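Local coordinates for protein beta-lactamase II (Erythrobacter litoralis, PDB 6V72) that probably hydrolyses the ring of beta-lactam antibiotics to substituted beta-amino acids as a zinc-dependent class B metallo-beta-lactamase, at residues 135-147 with 157-170. Sequence-based numbering, arbitrary orientation.
Sequences NAITFDANGWATG and RLYYPGGAHTRDNI
W144 and Y159 form the single beta bridge by which the hairpin 135-147, with its type I turn D140-G143, meets edge strand 157-159. In this metallo-beta-lactamase fold the bridge joins the outermost strand 145-146 of the larger sheet, through the adjoining W144, to the smaller sheet. Two backbone bonds make it. Y160 N gives a nearly straight bond to G143 O (2.7 Å), on a lone pair in the carbonyl plane. A145 N donates to L158 O (3.0 Å). G143, at positive phi (99°), closes the turn where Y160 O and Y159 CE1 occupy the side on which a CB would point. The tight side is mostly apolar. The F139 ring is sandwiched, with Y160 CB centred over one face (3.8 Å from the centroid) and its own neighbour I137 CG2 on the other; L158 O sits at its edge. I170 CG2 touches F139 CZ at 3.7 Å, while the CD1 methyls of I137 and I170 meet tip to tip. Between Y160 and I170 the chain loops out through H165, a zinc ligand whose metal is not bound in this chain. Toward solvent the packing is looser: W144 CB points away from strand 157-159, but with CG anti to the carbonyl carbon (chi1 -69°) the indole swings back, and Y159 turns its edge to the indole face, planes 52° apart, beside helix 205-215. At the outer rim a water donates to N142 O and also hydrogen-bonds Y159 OH, 2.8 Å from each oxygen.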
loop_
_atom_site.group_PDB
_atom_site.type_symbol
_atom_site.label_atom_id
_atom_site.label_comp_id
_atom_site.label_asym_id
_atom_site.label_seq_id
_atom_site.Cartn_x
_atom_site.Cartn_y
_atom_site.Cartn_z
ATOM N N ASN A 135 10.381 27.686 8.430
ATOM C CA ASN A 135 11.626 27.481 9.148
ATOM C C ASN A 135 12.123 26.058 8.949
ATOM O O ASN A 135 11.360 25.102 9.094
ATOM C CB ASN A 135 11.416 27.754 10.630
ATOM C CG ASN A 135 10.934 29.155 10.882
ATOM O OD1 ASN A 135 11.705 30.110 10.762
ATOM N ND2 ASN A 135 9.661 29.289 11.238
ATOM N N ALA A 136 13.405 25.924 8.653
ATOM C CA ALA A 136 14.041 24.627 8.474
ATOM C C ALA A 136 14.717 24.189 9.768
ATOM O O ALA A 136 15.570 24.909 10.304
ATOM C CB ALA A 136 15.084 24.710 7.363
ATOM N N ILE A 137 14.369 22.984 10.236
ATOM C CA ILE A 137 14.982 22.443 11.450
ATOM C C ILE A 137 16.460 22.167 11.211
ATOM O O ILE A 137 16.851 21.611 10.174
ATOM C CB ILE A 137 14.253 21.155 11.870
ATOM C CG1 ILE A 137 12.775 21.417 12.157
ATOM C CG2 ILE A 137 14.943 20.475 13.059
ATOM C CD1 ILE A 137 11.919 20.108 12.157
ATOM N N THR A 138 17.287 22.520 12.188
ATOM C CA THR A 138 18.677 22.071 12.206
ATOM C C THR A 138 18.751 20.753 12.966
ATOM O O THR A 138 18.467 20.710 14.171
ATOM C CB THR A 138 19.598 23.112 12.845
ATOM O OG1 THR A 138 19.160 23.382 14.188
ATOM C CG2 THR A 138 19.556 24.390 12.049
ATOM N N PHE A 139 19.164 19.684 12.269
ATOM C CA PHE A 139 19.325 18.370 12.874
ATOM C C PHE A 139 20.808 18.064 13.019
ATOM O O PHE A 139 21.594 18.317 12.099
ATOM C CB PHE A 139 18.672 17.269 12.035
ATOM C CG PHE A 139 17.176 17.186 12.186
ATOM C CD1 PHE A 139 16.613 16.789 13.385
ATOM C CD2 PHE A 139 16.330 17.517 11.129
ATOM C CE1 PHE A 139 15.247 16.703 13.549
ATOM C CE2 PHE A 139 14.941 17.433 11.274
ATOM C CZ PHE A 139 14.392 17.019 12.492
ATOM N N ASP A 140 21.188 17.529 14.176
ATOM C CA ASP A 140 22.566 17.083 14.299
ATOM C C ASP A 140 22.728 15.708 13.651
ATOM O O ASP A 140 21.772 15.094 13.170
ATOM C CB ASP A 140 23.056 17.141 15.766
ATOM C CG ASP A 140 22.521 16.034 16.674
ATOM O OD1 ASP A 140 22.079 14.968 16.212
ATOM O OD2 ASP A 140 22.595 16.252 17.917
ATOM N N ALA A 141 23.976 15.244 13.607
ATOM C CA ALA A 141 24.301 14.043 12.857
ATOM C C ALA A 141 23.731 12.789 13.498
ATOM O O ALA A 141 23.673 11.745 12.838
ATOM C CB ALA A 141 25.816 13.930 12.723
ATOM N N ASN A 142 23.280 12.873 14.748
ATOM C CA ASN A 142 22.619 11.758 15.413
ATOM C C ASN A 142 21.111 11.789 15.242
ATOM O O ASN A 142 20.423 10.875 15.716
ATOM C CB ASN A 142 22.975 11.766 16.894
ATOM C CG ASN A 142 24.427 11.463 17.126
ATOM O OD1 ASN A 142 25.065 12.070 17.977
ATOM N ND2 ASN A 142 24.962 10.529 16.354
ATOM N N GLY A 143 20.589 12.792 14.549
ATOM C CA GLY A 143 19.179 12.894 14.268
ATOM C C GLY A 143 18.407 13.814 15.189
ATOM O O GLY A 143 17.201 13.980 14.985
ATOM N N TRP A 144 19.062 14.434 16.177
ATOM C CA TRP A 144 18.356 15.267 17.147
ATOM C C TRP A 144 18.343 16.724 16.717
ATOM O O TRP A 144 19.346 17.254 16.246
ATOM C CB TRP A 144 18.996 15.150 18.528
ATOM C CG TRP A 144 18.788 13.805 19.118
ATOM C CD1 TRP A 144 19.714 12.798 19.222
ATOM C CD2 TRP A 144 17.567 13.297 19.666
ATOM N NE1 TRP A 144 19.136 11.697 19.817
ATOM C CE2 TRP A 144 17.820 11.977 20.094
ATOM C CE3 TRP A 144 16.272 13.821 19.810
ATOM C CZ2 TRP A 144 16.836 11.181 20.683
ATOM C CZ3 TRP A 144 15.288 13.024 20.412
ATOM C CH2 TRP A 144 15.583 11.715 20.836
ATOM N N ALA A 145 17.200 17.375 16.899
ATOM C CA ALA A 145 17.126 18.793 16.594
ATOM C C ALA A 145 17.984 19.597 17.560
ATOM O O ALA A 145 18.202 19.223 18.722
ATOM C CB ALA A 145 15.676 19.287 16.653
ATOM N N THR A 146 18.470 20.729 17.068
ATOM C CA THR A 146 19.241 21.653 17.889
ATOM C C THR A 146 18.792 23.059 17.536
ATOM O O THR A 146 17.857 23.253 16.754
ATOM C CB THR A 146 20.746 21.496 17.646
ATOM O OG1 THR A 146 21.488 22.407 18.515
ATOM C CG2 THR A 146 21.055 21.753 16.151
ATOM N N GLY A 147 19.435 24.044 18.141
ATOM C CA GLY A 147 19.169 25.398 17.726
ATOM C C GLY A 147 17.742 25.852 17.965
ATOM O O GLY A 147 17.064 25.441 18.927
ATOM N N ARG A 157 10.680 16.838 21.705
ATOM C CA ARG A 157 12.019 16.534 21.225
ATOM C C ARG A 157 11.885 16.005 19.808
ATOM O O ARG A 157 11.193 15.007 19.575
ATOM C CB ARG A 157 12.712 15.535 22.142
ATOM C CG ARG A 157 12.886 16.076 23.562
ATOM C CD ARG A 157 13.777 17.301 23.616
ATOM N NE ARG A 157 14.205 17.563 24.990
ATOM C CZ ARG A 157 13.856 18.631 25.708
ATOM N NH1 ARG A 157 14.284 18.743 26.952
ATOM N NH2 ARG A 157 13.105 19.594 25.187
ATOM N N LEU A 158 12.506 16.695 18.864
ATOM C CA LEU A 158 12.388 16.359 17.445
ATOM C C LEU A 158 13.523 15.441 17.011
ATOM O O LEU A 158 14.692 15.732 17.282
ATOM C CB LEU A 158 12.446 17.628 16.603
ATOM C CG LEU A 158 11.202 18.479 16.458
ATOM C CD1 LEU A 158 10.445 18.655 17.729
ATOM C CD2 LEU A 158 11.676 19.812 15.908
ATOM N N TYR A 159 13.182 14.362 16.303
ATOM C CA TYR A 159 14.147 13.335 15.932
ATOM C C TYR A 159 13.947 12.928 14.477
ATOM O O TYR A 159 12.840 12.534 14.082
ATOM C CB TYR A 159 14.000 12.102 16.843
ATOM C CG TYR A 159 15.033 11.045 16.530
ATOM C CD1 TYR A 159 16.368 11.235 16.855
ATOM C CD2 TYR A 159 14.672 9.857 15.895
ATOM C CE1 TYR A 159 17.313 10.271 16.558
ATOM C CE2 TYR A 159 15.596 8.899 15.595
ATOM C CZ TYR A 159 16.917 9.096 15.925
ATOM O OH TYR A 159 17.852 8.107 15.623
ATOM N N TYR A 160 15.022 12.996 13.694
ATOM C CA TYR A 160 14.994 12.528 12.311
ATOM C C TYR A 160 15.574 11.126 12.293
ATOM O O TYR A 160 16.780 10.969 12.547
ATOM C CB TYR A 160 15.813 13.449 11.399
ATOM C CG TYR A 160 15.956 12.893 10.000
ATOM C CD1 TYR A 160 14.835 12.496 9.268
ATOM C CD2 TYR A 160 17.205 12.741 9.421
ATOM C CE1 TYR A 160 14.961 11.987 8.000
ATOM C CE2 TYR A 160 17.334 12.219 8.144
ATOM C CZ TYR A 160 16.203 11.841 7.440
ATOM O OH TYR A 160 16.317 11.313 6.161
ATOM N N PRO A 161 14.774 10.083 12.021
ATOM C CA PRO A 161 15.278 8.706 12.115
ATOM C C PRO A 161 15.934 8.198 10.849
ATOM O O PRO A 161 16.517 7.106 10.880
ATOM C CB PRO A 161 14.004 7.905 12.402
ATOM C CG PRO A 161 12.932 8.639 11.575
ATOM C CD PRO A 161 13.313 10.128 11.781
ATOM N N GLY A 162 15.852 8.931 9.748
ATOM C CA GLY A 162 16.229 8.420 8.446
ATOM C C GLY A 162 15.008 8.217 7.570
ATOM O O GLY A 162 13.861 8.343 8.006
ATOM N N GLY A 163 15.274 7.859 6.316
ATOM C CA GLY A 163 14.194 7.674 5.360
ATOM C C GLY A 163 13.323 6.474 5.696
ATOM O O GLY A 163 13.797 5.435 6.159
ATOM N N ALA A 164 12.030 6.611 5.436
ATOM C CA ALA A 164 11.127 5.492 5.674
ATOM C C ALA A 164 9.879 5.699 4.823
ATOM O O ALA A 164 9.913 5.440 3.622
ATOM C CB ALA A 164 10.799 5.366 7.162
ATOM N N HIS A 165 8.796 6.209 5.414
ATOM C CA HIS A 165 7.592 6.459 4.624
ATOM C C HIS A 165 7.863 7.512 3.552
ATOM O O HIS A 165 7.361 7.415 2.413
ATOM C CB HIS A 165 6.451 6.887 5.540
ATOM C CG HIS A 165 5.196 7.266 4.818
ATOM N ND1 HIS A 165 4.240 6.342 4.457
ATOM C CD2 HIS A 165 4.724 8.472 4.419
ATOM C CE1 HIS A 165 3.240 6.959 3.849
ATOM N NE2 HIS A 165 3.511 8.253 3.810
ATOM N N THR A 166 8.667 8.514 3.897
ATOM C CA THR A 166 9.275 9.443 2.958
ATOM C C THR A 166 10.741 9.609 3.324
ATOM O O THR A 166 11.173 9.229 4.407
ATOM C CB THR A 166 8.589 10.811 2.965
ATOM O OG1 THR A 166 8.738 11.399 4.266
ATOM C CG2 THR A 166 7.129 10.674 2.640
ATOM N N ARG A 167 11.501 10.241 2.425
ATOM C CA ARG A 167 12.926 10.444 2.679
ATOM C C ARG A 167 13.151 11.294 3.917
ATOM O O ARG A 167 14.120 11.090 4.663
ATOM C CB ARG A 167 13.593 11.117 1.473
ATOM C CG ARG A 167 15.131 11.205 1.581
ATOM C CD ARG A 167 15.761 12.065 0.479
ATOM N NE ARG A 167 15.279 13.441 0.578
ATOM C CZ ARG A 167 15.401 14.368 -0.371
ATOM N NH1 ARG A 167 16.032 14.081 -1.517
ATOM N NH2 ARG A 167 14.891 15.585 -0.160
ATOM N N ASP A 168 12.281 12.271 4.144
ATOM C CA ASP A 168 12.557 13.289 5.144
ATOM C C ASP A 168 11.561 13.256 6.304
ATOM O O ASP A 168 11.459 14.236 7.052
ATOM C CB ASP A 168 12.586 14.660 4.471
ATOM C CG ASP A 168 13.570 14.716 3.270
ATOM O OD1 ASP A 168 14.755 14.301 3.408
ATOM O OD2 ASP A 168 13.149 15.158 2.176
ATOM N N ASN A 169 10.846 12.145 6.500
ATOM C CA ASN A 169 9.911 12.077 7.623
ATOM C C ASN A 169 10.621 12.252 8.961
ATOM O O ASN A 169 11.741 11.772 9.152
ATOM C CB ASN A 169 9.103 10.757 7.590
ATOM C CG ASN A 169 9.942 9.480 7.448
ATOM O OD1 ASN A 169 11.127 9.423 7.802
ATOM N ND2 ASN A 169 9.294 8.440 6.978
ATOM N N ILE A 170 9.976 12.976 9.888
ATOM C CA ILE A 170 10.529 13.151 11.228
ATOM C C ILE A 170 9.522 12.685 12.278
ATOM O O ILE A 170 8.368 12.383 11.988
ATOM C CB ILE A 170 10.983 14.600 11.501
ATOM C CG1 ILE A 170 9.784 15.559 11.467
ATOM C CG2 ILE A 170 12.073 15.023 10.491
ATOM C CD1 ILE A 170 10.157 17.007 11.905
HETATM O O HOH W 1 20.319 8.375 16.900
HETATM O O HOH W 2 20.340 8.683 13.266
#